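Local coordinates for protein Cow rumen GH26 endo-mannanase (Metagenome, PDB 6UEH) that probably hydrolyses internal beta-1,4-mannosidic linkages of mannans such as galactomannan, using a family 26 glycoside hydrolase domain joined to an accessory CBM6 domain, at residues Asn46-Phe51 / Phe116-Gly121; Gly59-Thr64 / His105-Gly110; Tyr210-Gly215 / Ile289-Glu294; Asp386-Val391 / Glu428-Pro433. All coordinates share one frame; numbering follows the deposited sequence.

Contact 1 (Asn46-Phe51 / Phe116-Gly121); sequences NAPISF and FKPIYG
Pro118 and Pro48 meet at the CD corners of their rings at the end of a strand pair, and Pro118 is also the centre of an inverse gamma turn, in which Ile119 N donates to Lys117 O at 2.7 Å. The two rings cross obliquely, CD of Pro118 lying 3.9 Å from CD of Pro48. The CB edge of Pro118 reaches on to the backbone of Asn46, with CB 3.5 Å from its carbonyl C. A glycine in place of Pro118 would probably uncover both the Pro48 ring and the Asn46 backbone, and set the turn freer to flex. Next to the prolines, Ile49 and Phe116 form an antiparallel hydrogen-bonded pair. Phe116 N donates to Ile49 O at 2.9 Å, and Ile49 N to Phe116 O at 3.2 Å. The same Phe116 O receives a CA-H...O contact from Pro48 CA at 3.3 Å. With its CG1 set between the backbone N and the carbonyl carbon (chi1 62°), Ile49 brings that atom to 4.1 Å from Phe116 CB, at the edge of the ring and near its plane. In this CBM6 domain, strand 110-117 lies between strands 49-55 and 76-82, Lys117 forms a salt bridge with Asp86, and the Phe116 ring meets Phe102 edge-to-face and touches Ile128 of strand 123-132.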
loop_
_atom_site.group_PDB
_atom_site.type_symbol
_atom_site.label_atom_id
_atom_site.label_comp_id
_atom_site.label_asym_id
_atom_site.label_seq_id
_atom_site.Cartn_x
_atom_site.Cartn_y
_atom_site.Cartn_z
ATOM N N ASN A 46 3.570 -30.546 15.883
ATOM C CA ASN A 46 4.828 -30.167 15.243
ATOM C C ASN A 46 5.013 -30.788 13.858
ATOM O O ASN A 46 6.131 -30.868 13.349
ATOM C CB ASN A 46 6.019 -30.541 16.136
ATOM C CG ASN A 46 6.085 -32.027 16.441
ATOM O OD1 ASN A 46 5.236 -32.807 16.004
ATOM N ND2 ASN A 46 7.102 -32.427 17.194
ATOM N N ALA A 47 3.913 -31.223 13.252
ATOM C CA ALA A 47 3.952 -31.803 11.913
ATOM C C ALA A 47 2.723 -31.371 11.122
ATOM O O ALA A 47 1.630 -31.293 11.676
ATOM C CB ALA A 47 4.034 -33.317 11.989
ATOM N N PRO A 48 2.897 -31.097 9.818
ATOM C CA PRO A 48 1.807 -30.542 9.008
ATOM C C PRO A 48 0.667 -31.521 8.734
ATOM O O PRO A 48 0.847 -32.738 8.792
ATOM C CB PRO A 48 2.506 -30.164 7.698
ATOM C CG PRO A 48 3.652 -31.110 7.610
ATOM C CD PRO A 48 4.125 -31.292 9.028
ATOM N N ILE A 49 -0.506 -30.969 8.445
ATOM C CA ILE A 49 -1.619 -31.745 7.918
ATOM C C ILE A 49 -2.007 -31.124 6.585
ATOM O O ILE A 49 -1.853 -29.915 6.392
ATOM C CB ILE A 49 -2.828 -31.770 8.875
ATOM C CG1 ILE A 49 -3.368 -30.357 9.100
ATOM C CG2 ILE A 49 -2.444 -32.425 10.200
ATOM C CD1 ILE A 49 -4.613 -30.307 9.972
ATOM N N SER A 50 -2.494 -31.939 5.655
ATOM C CA SER A 50 -2.749 -31.426 4.316
ATOM C C SER A 50 -3.830 -32.183 3.555
ATOM O O SER A 50 -4.216 -33.290 3.923
ATOM C CB SER A 50 -1.454 -31.442 3.503
ATOM O OG SER A 50 -0.964 -32.764 3.361
ATOM N N PHE A 51 -4.308 -31.553 2.487
ATOM C CA PHE A 51 -5.252 -32.163 1.560
ATOM C C PHE A 51 -5.074 -31.530 0.188
ATOM O O PHE A 51 -4.446 -30.476 0.059
ATOM C CB PHE A 51 -6.693 -32.000 2.049
ATOM C CG PHE A 51 -7.165 -30.572 2.105
ATOM C CD1 PHE A 51 -6.781 -29.740 3.146
ATOM C CD2 PHE A 51 -8.015 -30.070 1.131
ATOM C CE1 PHE A 51 -7.223 -28.428 3.206
ATOM C CE2 PHE A 51 -8.459 -28.760 1.185
ATOM C CZ PHE A 51 -8.062 -27.937 2.221
ATOM N N PHE A 116 -1.699 -27.012 6.577
ATOM C CA PHE A 116 -1.486 -26.225 7.776
ATOM C C PHE A 116 -0.163 -26.670 8.373
ATOM O O PHE A 116 -0.009 -27.823 8.770
ATOM C CB PHE A 116 -2.637 -26.386 8.767
ATOM C CG PHE A 116 -3.905 -25.729 8.315
ATOM C CD1 PHE A 116 -4.067 -24.360 8.436
ATOM C CD2 PHE A 116 -4.928 -26.475 7.753
ATOM C CE1 PHE A 116 -5.231 -23.748 8.012
ATOM C CE2 PHE A 116 -6.091 -25.869 7.329
ATOM C CZ PHE A 116 -6.244 -24.504 7.459
ATOM N N LYS A 117 0.799 -25.755 8.403
ATOM C CA LYS A 117 2.147 -26.072 8.852
ATOM C C LYS A 117 2.312 -25.773 10.337
ATOM O O LYS A 117 1.613 -24.917 10.883
ATOM C CB LYS A 117 3.178 -25.295 8.026
ATOM C CG LYS A 117 3.173 -25.653 6.544
ATOM C CD LYS A 117 4.269 -24.920 5.783
ATOM C CE LYS A 117 4.365 -25.404 4.341
ATOM N NZ LYS A 117 5.464 -24.724 3.591
ATOM N N PRO A 118 3.229 -26.493 11.003
ATOM C CA PRO A 118 3.506 -26.267 12.427
ATOM C C PRO A 118 4.274 -24.973 12.674
ATOM O O PRO A 118 5.336 -24.989 13.299
ATOM C CB PRO A 118 4.351 -27.484 12.813
ATOM C CG PRO A 118 5.005 -27.899 11.541
ATOM C CD PRO A 118 3.980 -27.647 10.475
ATOM N N ILE A 119 3.742 -23.865 12.170
ATOM C CA ILE A 119 4.316 -22.548 12.406
ATOM C C ILE A 119 3.204 -21.605 12.858
ATOM O O ILE A 119 2.630 -20.892 12.035
ATOM C CB ILE A 119 4.995 -21.979 11.136
ATOM C CG1 ILE A 119 5.895 -23.030 10.483
ATOM C CG2 ILE A 119 5.785 -20.716 11.461
ATOM C CD1 ILE A 119 6.488 -22.590 9.157
ATOM N N TYR A 120 2.893 -21.602 14.156
ATOM C CA TYR A 120 3.627 -22.375 15.157
ATOM C C TYR A 120 2.873 -23.611 15.658
ATOM O O TYR A 120 3.248 -24.204 16.669
ATOM C CB TYR A 120 3.978 -21.481 16.351
ATOM C CG TYR A 120 4.898 -20.332 16.008
ATOM C CD1 TYR A 120 5.946 -20.501 15.114
ATOM C CD2 TYR A 120 4.718 -19.078 16.577
ATOM C CE1 TYR A 120 6.790 -19.455 14.798
ATOM C CE2 TYR A 120 5.555 -18.026 16.269
ATOM C CZ TYR A 120 6.590 -18.220 15.377
ATOM O OH TYR A 120 7.427 -17.173 15.066
ATOM N N GLY A 121 1.813 -23.995 14.959
ATOM C CA GLY A 121 1.078 -25.201 15.304
ATOM C C GLY A 121 0.400 -25.172 16.663
ATOM O O GLY A 121 0.103 -24.104 17.198
#

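Contact 2 (Gly59-Thr64 / His105-Gly110); sequences GMYQFT and HRLNKG
Leu107 offers one methyl to each of two aromatic rings of the facing strand, one over a face and one at an edge. Its CD1 lies over a face of Tyr61 in a CH-pi contact, 3.9 Å from the ring centroid and 27° off the normal, while its CD2 meets the edge of the Phe63 ring at CZ, 3.8 Å away. Phe63 CD1 also comes within 3.9 Å of His105 CD2, with the two ring planes at 35°. On the other face of the sheet Met60 folds back: bends at chi2 and chi3 carry its SD to 3.7 Å from Arg106 CB. These side chains are held in step by an antiparallel ladder in which Gly59 with Leu107 and Tyr61 with His105 are hydrogen-bonded pairs, Met60 with Arg106 being the non-hydrogen-bonded pair between them. The ladder joins strands 59-69 and 97-107 within one sheet of the CBM6 beta-sandwich, and Leu107 reaches Val53 and Val55 of strand 49-55 in the other sheet. Further out, His105 stacks on Tyr87, and its NE2 is fixed by a hydrogen bond with Phe102 O. The extended Arg106 donates from NE to Asn108 OD1 at 2.8 Å, in the carbonyl plane of that amide. Its terminal nitrogens form salt bridges with Asp58, beside strand 59-69, and with Glu441, on helix 435-441 of the catalytic domain.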
loop_
_atom_site.group_PDB
_atom_site.type_symbol
_atom_site.label_atom_id
_atom_site.label_comp_id
_atom_site.label_asym_id
_atom_site.label_seq_id
_atom_site.Cartn_x
_atom_site.Cartn_y
_atom_site.Cartn_z
ATOM N N GLY A 59 -7.159 -19.475 -10.149
ATOM C CA GLY A 59 -8.264 -18.736 -9.562
ATOM C C GLY A 59 -8.072 -18.482 -8.080
ATOM O O GLY A 59 -7.163 -19.032 -7.461
ATOM N N MET A 60 -8.933 -17.644 -7.512
ATOM C CA MET A 60 -8.854 -17.307 -6.094
ATOM C C MET A 60 -9.907 -18.067 -5.298
ATOM O O MET A 60 -11.048 -18.211 -5.738
ATOM C CB MET A 60 -9.020 -15.801 -5.885
ATOM C CG MET A 60 -7.926 -14.965 -6.530
ATOM S SD MET A 60 -6.300 -15.306 -5.828
ATOM C CE MET A 60 -6.454 -14.543 -4.217
ATOM N N TYR A 61 -9.516 -18.547 -4.123
ATOM C CA TYR A 61 -10.398 -19.376 -3.309
ATOM C C TYR A 61 -10.361 -18.982 -1.835
ATOM O O TYR A 61 -9.311 -18.626 -1.300
ATOM C CB TYR A 61 -10.029 -20.852 -3.483
ATOM C CG TYR A 61 -10.401 -21.389 -4.845
ATOM C CD1 TYR A 61 -9.551 -21.234 -5.935
ATOM C CD2 TYR A 61 -11.614 -22.033 -5.047
ATOM C CE1 TYR A 61 -9.895 -21.713 -7.183
ATOM C CE2 TYR A 61 -11.968 -22.515 -6.293
ATOM C CZ TYR A 61 -11.107 -22.353 -7.358
ATOM O OH TYR A 61 -11.458 -22.832 -8.598
ATOM N N GLN A 62 -11.524 -19.038 -1.192
ATOM C CA GLN A 62 -11.661 -18.680 0.212
ATOM C C GLN A 62 -11.414 -19.884 1.117
ATOM O O GLN A 62 -11.988 -20.956 0.915
ATOM C CB GLN A 62 -13.052 -18.098 0.474
ATOM C CG GLN A 62 -13.375 -17.881 1.945
ATOM C CD GLN A 62 -12.532 -16.792 2.572
ATOM O OE1 GLN A 62 -12.375 -15.711 2.007
ATOM N NE2 GLN A 62 -11.980 -17.074 3.749
ATOM N N PHE A 63 -10.559 -19.699 2.117
ATOM C CA PHE A 63 -10.220 -20.776 3.039
ATOM C C PHE A 63 -10.744 -20.487 4.441
ATOM O O PHE A 63 -10.436 -19.454 5.034
ATOM C CB PHE A 63 -8.707 -20.996 3.066
ATOM C CG PHE A 63 -8.152 -21.478 1.759
ATOM C CD1 PHE A 63 -7.862 -20.583 0.740
ATOM C CD2 PHE A 63 -7.937 -22.828 1.540
ATOM C CE1 PHE A 63 -7.364 -21.025 -0.468
ATOM C CE2 PHE A 63 -7.438 -23.275 0.334
ATOM C CZ PHE A 63 -7.149 -22.373 -0.671
ATOM N N THR A 64 -11.546 -21.410 4.956
ATOM C CA THR A 64 -12.124 -21.280 6.285
ATOM C C THR A 64 -11.995 -22.616 7.010
ATOM O O THR A 64 -11.974 -23.672 6.377
ATOM C CB THR A 64 -13.605 -20.853 6.214
ATOM O OG1 THR A 64 -13.746 -19.778 5.277
ATOM C CG2 THR A 64 -14.114 -20.399 7.577
ATOM N N HIS A 105 -6.812 -17.107 -1.313
ATOM C CA HIS A 105 -5.503 -17.360 -1.895
ATOM C C HIS A 105 -5.604 -18.044 -3.249
ATOM O O HIS A 105 -6.609 -18.676 -3.575
ATOM C CB HIS A 105 -4.658 -18.185 -0.927
ATOM C CG HIS A 105 -4.599 -17.603 0.450
ATOM N ND1 HIS A 105 -3.987 -16.398 0.717
ATOM C CD2 HIS A 105 -5.104 -18.038 1.627
ATOM C CE1 HIS A 105 -4.103 -16.123 2.004
ATOM N NE2 HIS A 105 -4.777 -17.104 2.579
ATOM N N ARG A 106 -4.549 -17.897 -4.039
ATOM C CA ARG A 106 -4.533 -18.395 -5.403
ATOM C C ARG A 106 -4.330 -19.904 -5.457
ATOM O O ARG A 106 -3.388 -20.439 -4.872
ATOM C CB ARG A 106 -3.437 -17.682 -6.199
ATOM C CG ARG A 106 -3.312 -18.092 -7.653
ATOM C CD ARG A 106 -2.390 -17.117 -8.372
ATOM N NE ARG A 106 -2.071 -17.526 -9.736
ATOM C CZ ARG A 106 -1.405 -16.765 -10.598
ATOM N NH1 ARG A 106 -0.996 -15.556 -10.234
ATOM N NH2 ARG A 106 -1.150 -17.209 -11.822
ATOM N N LEU A 107 -5.239 -20.585 -6.143
ATOM C CA LEU A 107 -5.016 -21.966 -6.539
ATOM C C LEU A 107 -4.645 -21.970 -8.012
ATOM O O LEU A 107 -5.245 -21.252 -8.813
ATOM C CB LEU A 107 -6.250 -22.833 -6.293
ATOM C CG LEU A 107 -6.705 -23.017 -4.846
ATOM C CD1 LEU A 107 -7.802 -24.062 -4.779
ATOM C CD2 LEU A 107 -5.542 -23.398 -3.952
ATOM N N ASN A 108 -3.651 -22.771 -8.370
ATOM C CA ASN A 108 -3.188 -22.808 -9.746
ATOM C C ASN A 108 -3.640 -24.070 -10.472
ATOM O O ASN A 108 -3.945 -25.083 -9.839
ATOM C CB ASN A 108 -1.667 -22.673 -9.783
ATOM C CG ASN A 108 -1.203 -21.282 -9.390
ATOM O OD1 ASN A 108 -1.712 -20.283 -9.899
ATOM N ND2 ASN A 108 -0.254 -21.209 -8.466
ATOM N N LYS A 109 -3.694 -23.980 -11.799
ATOM C CA LYS A 109 -4.125 -25.075 -12.664
ATOM C C LYS A 109 -3.513 -26.417 -12.266
ATOM O O LYS A 109 -2.294 -26.548 -12.155
ATOM C CB LYS A 109 -3.772 -24.756 -14.119
ATOM C CG LYS A 109 -4.215 -25.808 -15.118
ATOM C CD LYS A 109 -3.876 -25.383 -16.537
ATOM C CE LYS A 109 -4.424 -26.369 -17.557
ATOM N NZ LYS A 109 -5.909 -26.474 -17.483
ATOM N N GLY A 110 -4.371 -27.405 -12.037
ATOM C CA GLY A 110 -3.919 -28.717 -11.616
ATOM C C GLY A 110 -4.023 -28.924 -10.116
ATOM O O GLY A 110 -4.878 -28.337 -9.453
#

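Contact 3 (Tyr210-Gly215 / Ile289-Glu294)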
loop_
_atom_site.group_PDB
_atom_site.type_symbol
_atom_site.label_atom_id
_atom_site.label_comp_id
_atom_site.label_asym_id
_atom_site.label_seq_id
_atom_site.Cartn_x
_atom_site.Cartn_y
_atom_site.Cartn_z
ATOM N N TYR A 210 10.747 23.994 -3.169
ATOM C CA TYR A 210 10.115 25.225 -2.712
ATOM C C TYR A 210 10.220 25.312 -1.193
ATOM O O TYR A 210 9.205 25.331 -0.497
ATOM C CB TYR A 210 8.648 25.285 -3.140
ATOM C CG TYR A 210 8.404 25.207 -4.635
ATOM C CD1 TYR A 210 8.393 26.354 -5.421
ATOM C CD2 TYR A 210 8.158 23.988 -5.253
ATOM C CE1 TYR A 210 8.155 26.285 -6.788
ATOM C CE2 TYR A 210 7.919 23.908 -6.615
ATOM C CZ TYR A 210 7.920 25.058 -7.378
ATOM O OH TYR A 210 7.680 24.974 -8.731
ATOM N N ASN A 211 11.449 25.358 -0.682
ATOM C CA ASN A 211 11.693 25.308 0.760
ATOM C C ASN A 211 12.442 26.550 1.266
ATOM O O ASN A 211 13.026 27.286 0.474
ATOM C CB ASN A 211 12.475 24.037 1.108
ATOM C CG ASN A 211 13.893 24.065 0.581
ATOM O OD1 ASN A 211 14.781 24.662 1.192
ATOM N ND2 ASN A 211 14.118 23.412 -0.555
ATOM N N PRO A 212 12.420 26.791 2.589
ATOM C CA PRO A 212 13.060 27.998 3.132
ATOM C C PRO A 212 14.579 27.920 3.302
ATOM O O PRO A 212 15.173 28.900 3.756
ATOM C CB PRO A 212 12.394 28.156 4.509
ATOM C CG PRO A 212 11.175 27.288 4.468
ATOM C CD PRO A 212 11.554 26.146 3.589
ATOM N N LEU A 213 15.194 26.796 2.946
ATOM C CA LEU A 213 16.616 26.585 3.215
ATOM C C LEU A 213 17.500 26.815 1.992
ATOM O O LEU A 213 18.486 27.549 2.055
ATOM C CB LEU A 213 16.842 25.171 3.751
ATOM C CG LEU A 213 16.130 24.852 5.067
ATOM C CD1 LEU A 213 16.339 23.400 5.461
ATOM C CD2 LEU A 213 16.610 25.783 6.172
ATOM N N TYR A 214 17.146 26.172 0.886
ATOM C CA TYR A 214 17.900 26.288 -0.356
ATOM C C TYR A 214 16.933 26.418 -1.526
ATOM O O TYR A 214 17.244 26.036 -2.655
ATOM C CB TYR A 214 18.817 25.075 -0.545
ATOM C CG TYR A 214 18.105 23.744 -0.418
ATOM C CD1 TYR A 214 17.949 23.133 0.821
ATOM C CD2 TYR A 214 17.585 23.100 -1.533
ATOM C CE1 TYR A 214 17.298 21.920 0.945
ATOM C CE2 TYR A 214 16.930 21.882 -1.419
ATOM C CZ TYR A 214 16.790 21.298 -0.177
ATOM O OH TYR A 214 16.140 20.088 -0.055
ATOM N N GLY A 215 15.758 26.967 -1.238
ATOM C CA GLY A 215 14.665 27.007 -2.190
ATOM C C GLY A 215 14.961 27.695 -3.505
ATOM O O GLY A 215 15.671 28.701 -3.556
ATOM N N ILE A 289 5.501 25.072 5.215
ATOM C CA ILE A 289 4.101 24.908 4.838
ATOM C C ILE A 289 3.624 26.103 4.012
ATOM O O ILE A 289 2.895 25.938 3.031
ATOM C CB ILE A 289 3.204 24.734 6.080
ATOM C CG1 ILE A 289 3.502 23.400 6.765
ATOM C CG2 ILE A 289 1.730 24.799 5.705
ATOM C CD1 ILE A 289 2.783 23.225 8.087
ATOM N N LYS A 290 4.055 27.298 4.407
ATOM C CA LYS A 290 3.700 28.528 3.701
ATOM C C LYS A 290 4.169 28.495 2.250
ATOM O O LYS A 290 3.418 28.845 1.336
ATOM C CB LYS A 290 4.295 29.747 4.415
ATOM C CG LYS A 290 3.965 31.087 3.755
ATOM C CD LYS A 290 4.722 32.240 4.407
ATOM C CE LYS A 290 6.227 32.083 4.219
ATOM N NZ LYS A 290 7.004 33.248 4.741
ATOM N N MET A 291 5.413 28.075 2.041
ATOM C CA MET A 291 5.983 28.036 0.698
ATOM C C MET A 291 5.326 26.948 -0.144
ATOM O O MET A 291 5.130 27.116 -1.350
ATOM C CB MET A 291 7.495 27.825 0.763
ATOM C CG MET A 291 8.223 28.955 1.471
ATOM S SD MET A 291 10.008 28.922 1.232
ATOM C CE MET A 291 10.484 30.381 2.153
ATOM N N LEU A 292 4.977 25.839 0.500
ATOM C CA LEU A 292 4.213 24.785 -0.154
ATOM C C LEU A 292 2.828 25.281 -0.558
ATOM O O LEU A 292 2.399 25.095 -1.699
ATOM C CB LEU A 292 4.077 23.568 0.760
ATOM C CG LEU A 292 3.094 22.499 0.272
ATOM C CD1 LEU A 292 3.677 21.717 -0.904
ATOM C CD2 LEU A 292 2.690 21.569 1.410
ATOM N N ALA A 293 2.132 25.911 0.387
ATOM C CA ALA A 293 0.766 26.377 0.159
ATOM C C ALA A 293 0.714 27.392 -0.972
ATOM O O ALA A 293 -0.262 27.452 -1.723
ATOM C CB ALA A 293 0.187 26.975 1.431
ATOM N N GLU A 294 1.774 28.186 -1.086
ATOM C CA GLU A 294 1.880 29.187 -2.137
ATOM C C GLU A 294 1.791 28.534 -3.513
ATOM O O GLU A 294 1.129 29.044 -4.412
ATOM C CB GLU A 294 3.189 29.968 -1.998
ATOM C CG GLU A 294 3.393 31.051 -3.043
ATOM C CD GLU A 294 4.667 31.849 -2.820
ATOM O OE1 GLU A 294 4.996 32.697 -3.676
ATOM O OE2 GLU A 294 5.340 31.631 -1.789
#
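In the beta/alpha barrel of the family 26 domain, the loop that follows strand 202-206 rests on helix 280-301, and Met291 of the helix meets Tyr210, Asn211 and Pro212 of the loop. The thioether runs out fully extended beyond CG (chi2 -167°, chi3 179°), which carries the sulfur to the peptide link between Asn211 and Pro212. There SD stands 3.4 Å from Asn211 C and 3.5 Å from Pro212 N. The terminal methyl continues past the sulfur to the proline ring, with CE 3.8 Å from Pro212 CB. Nearer the helix, Met291 CB packs 3.3 Å from Tyr210 O. The loop keeps its shape through an Asx turn, Asn211 OD1 accepting from Leu213 N, extended to an Asx motif by Tyr214 N, each at 2.8 Å, the latter bond nearly straight at 171°. Asn211 ND2 bonds to Met208 O and sits above one face of the Tyr214 ring. Pro212 also touches Tyr284 and Glu287 of the same helix. Joined by van der Waals contact, sulfur at the peptide and methyl at the Pro212 ring, Met291 probably adds fit more than direction to a loop hydrogen-bonded within itself and to Met208 and Val256.

Contact 4 (Asp386-Val391 / Glu428-Pro433)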
loop_
_atom_site.group_PDB
_atom_site.type_symbol
_atom_site.label_atom_id
_atom_site.label_comp_id
_atom_site.label_asym_id
_atom_site.label_seq_id
_atom_site.Cartn_x
_atom_site.Cartn_y
_atom_site.Cartn_z
ATOM N N ASP A 386 4.060 1.920 -0.887
ATOM C CA ASP A 386 5.299 2.024 -1.643
ATOM C C ASP A 386 6.007 0.676 -1.653
ATOM O O ASP A 386 6.589 0.256 -0.650
ATOM C CB ASP A 386 6.189 3.121 -1.061
ATOM C CG ASP A 386 5.622 4.508 -1.302
ATOM O OD1 ASP A 386 4.444 4.615 -1.708
ATOM O OD2 ASP A 386 6.349 5.494 -1.093
ATOM N N LYS A 387 5.940 0.001 -2.796
ATOM C CA LYS A 387 6.375 -1.386 -2.909
ATOM C C LYS A 387 7.739 -1.526 -3.570
ATOM O O LYS A 387 7.853 -1.498 -4.796
ATOM C CB LYS A 387 5.346 -2.198 -3.695
ATOM C CG LYS A 387 5.711 -3.668 -3.852
ATOM C CD LYS A 387 5.006 -4.284 -5.045
ATOM C CE LYS A 387 5.448 -3.623 -6.341
ATOM N NZ LYS A 387 6.918 -3.769 -6.563
ATOM N N TYR A 388 8.772 -1.690 -2.754
ATOM C CA TYR A 388 10.106 -1.955 -3.269
ATOM C C TYR A 388 10.530 -3.356 -2.856
ATOM O O TYR A 388 11.026 -3.562 -1.751
ATOM C CB TYR A 388 11.097 -0.906 -2.766
ATOM C CG TYR A 388 10.864 0.469 -3.354
ATOM C CD1 TYR A 388 11.446 0.833 -4.561
ATOM C CD2 TYR A 388 10.060 1.400 -2.707
ATOM C CE1 TYR A 388 11.242 2.086 -5.107
ATOM C CE2 TYR A 388 9.849 2.660 -3.248
ATOM C CZ TYR A 388 10.441 2.996 -4.450
ATOM O OH TYR A 388 10.242 4.244 -4.999
ATOM N N ASN A 389 10.318 -4.322 -3.744
ATOM C CA ASN A 389 10.548 -5.718 -3.400
ATOM C C ASN A 389 11.492 -6.450 -4.349
ATOM O O ASN A 389 11.398 -7.666 -4.496
ATOM C CB ASN A 389 9.210 -6.467 -3.332
ATOM C CG ASN A 389 8.395 -6.345 -4.612
ATOM O OD1 ASN A 389 8.822 -5.722 -5.584
ATOM N ND2 ASN A 389 7.215 -6.951 -4.615
ATOM N N THR A 390 12.404 -5.721 -4.986
ATOM C CA THR A 390 13.393 -6.364 -5.849
ATOM C C THR A 390 14.669 -6.688 -5.084
ATOM O O THR A 390 15.465 -7.520 -5.513
ATOM C CB THR A 390 13.759 -5.493 -7.064
ATOM O OG1 THR A 390 14.249 -4.221 -6.616
ATOM C CG2 THR A 390 12.545 -5.286 -7.955
ATOM N N VAL A 391 14.862 -6.018 -3.952
ATOM C CA VAL A 391 16.046 -6.239 -3.130
ATOM C C VAL A 391 15.632 -6.751 -1.756
ATOM O O VAL A 391 15.795 -7.932 -1.450
ATOM C CB VAL A 391 16.883 -4.950 -2.977
ATOM C CG1 VAL A 391 18.175 -5.240 -2.225
ATOM C CG2 VAL A 391 17.185 -4.350 -4.344
ATOM N N GLU A 428 4.303 4.190 -4.929
ATOM C CA GLU A 428 5.661 4.045 -5.450
ATOM C C GLU A 428 5.995 2.570 -5.609
ATOM O O GLU A 428 5.472 1.728 -4.878
ATOM C CB GLU A 428 6.703 4.688 -4.528
ATOM C CG GLU A 428 6.588 6.184 -4.328
ATOM C CD GLU A 428 7.737 6.739 -3.505
ATOM O OE1 GLU A 428 8.773 6.050 -3.396
ATOM O OE2 GLU A 428 7.606 7.856 -2.966
ATOM N N ASN A 429 6.875 2.259 -6.555
ATOM C CA ASN A 429 7.396 0.905 -6.673
ATOM C C ASN A 429 8.694 0.850 -7.466
ATOM O O ASN A 429 9.051 1.803 -8.163
ATOM C CB ASN A 429 6.360 -0.032 -7.315
ATOM C CG ASN A 429 5.730 0.551 -8.574
ATOM O OD1 ASN A 429 4.595 1.036 -8.551
ATOM N ND2 ASN A 429 6.462 0.499 -9.681
ATOM N N ASP A 430 9.423 -0.254 -7.334
ATOM C CA ASP A 430 10.453 -0.555 -8.312
ATOM C C ASP A 430 9.752 -1.297 -9.437
ATOM O O ASP A 430 9.300 -0.676 -10.397
ATOM C CB ASP A 430 11.627 -1.358 -7.713
ATOM C CG ASP A 430 11.196 -2.358 -6.653
ATOM O OD1 ASP A 430 10.028 -2.794 -6.662
ATOM O OD2 ASP A 430 12.048 -2.719 -5.809
ATOM N N SER A 431 9.620 -2.612 -9.299
ATOM C CA SER A 431 8.917 -3.404 -10.297
ATOM C C SER A 431 7.413 -3.140 -10.280
ATOM O O SER A 431 6.793 -3.093 -9.221
ATOM C CB SER A 431 9.171 -4.901 -10.081
ATOM O OG SER A 431 10.515 -5.245 -10.366
ATOM N N ILE A 432 6.836 -2.955 -11.463
ATOM C CA ILE A 432 5.386 -3.012 -11.612
ATOM C C ILE A 432 4.983 -4.479 -11.599
ATOM O O ILE A 432 5.587 -5.285 -12.306
ATOM C CB ILE A 432 4.909 -2.359 -12.920
ATOM C CG1 ILE A 432 5.432 -0.926 -13.036
ATOM C CG2 ILE A 432 3.387 -2.395 -13.018
ATOM C CD1 ILE A 432 5.299 -0.356 -14.428
ATOM N N PRO A 433 3.970 -4.837 -10.792
ATOM C CA PRO A 433 3.513 -6.232 -10.773
ATOM C C PRO A 433 3.093 -6.724 -12.158
ATOM O O PRO A 433 2.716 -5.914 -13.008
ATOM C CB PRO A 433 2.315 -6.198 -9.820
ATOM C CG PRO A 433 2.573 -5.024 -8.933
ATOM C CD PRO A 433 3.262 -4.007 -9.801
#
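The Tyr388 ring has Asn429 CA over one face and Glu428 OE1 at its edge, and Tyr388 OH bonds to that oxygen at 2.8 Å on its anti side, with ring and carboxylate planes 87° apart. Both segments sit at the C-terminal ends of parallel strands 382-387 and 423-429 of the beta/alpha barrel, the end where family 26 enzymes have their active site; an acetate ion, probably from the crystallisation liquor, lies beside Glu428. The carboxylates of Asp386 and Glu428 are turned only 28° from each other, with Asp386 OD2 3.3 Å from Glu428 OE2, and Arg309 forms salt bridges with both. Beyond the strands, Asp430 OD2 is met from one face of the carboxylate by Thr390 OG1 at 2.8 Å and by Thr390 N at 3.1 Å. Its OD1 accepts from Ser431 N at 2.7 Å and forms a salt bridge with Lys387 NZ at 3.3 Å. An alanine at Asp430 would probably leave the Lys387 ammonium without its carboxylate partner, though still bonded to Ser431 O, and free the Thr390 hydroxyl to turn. Bent at chi3 and chi4, the Lys387 chain brings NZ to 2.7 Å from Ser431 O, in the carbonyl plane and on a lone pair.

Overall arrangement
From the N terminus, contact 1 opens first, and its second segment, 116-121, closes a long, strand-rich loop. Contact 2 is nested inside that loop, opening at 59-64 and closing at 105-110; the nearest atoms of the two are about 5 Å apart, and each ties strands within one of the two sheets of the CBM6 domain. The remaining contacts follow in series within the catalytic barrel. Contact 3 closes the stretch from an early barrel loop to helix 280-301, on the opposite side of the chain's centre from contacts 1 and 2. Contact 4 closes a beta-alpha-beta unit and comes within about 10 Å of contact 2, nearest atom to nearest atom. None of the four cross.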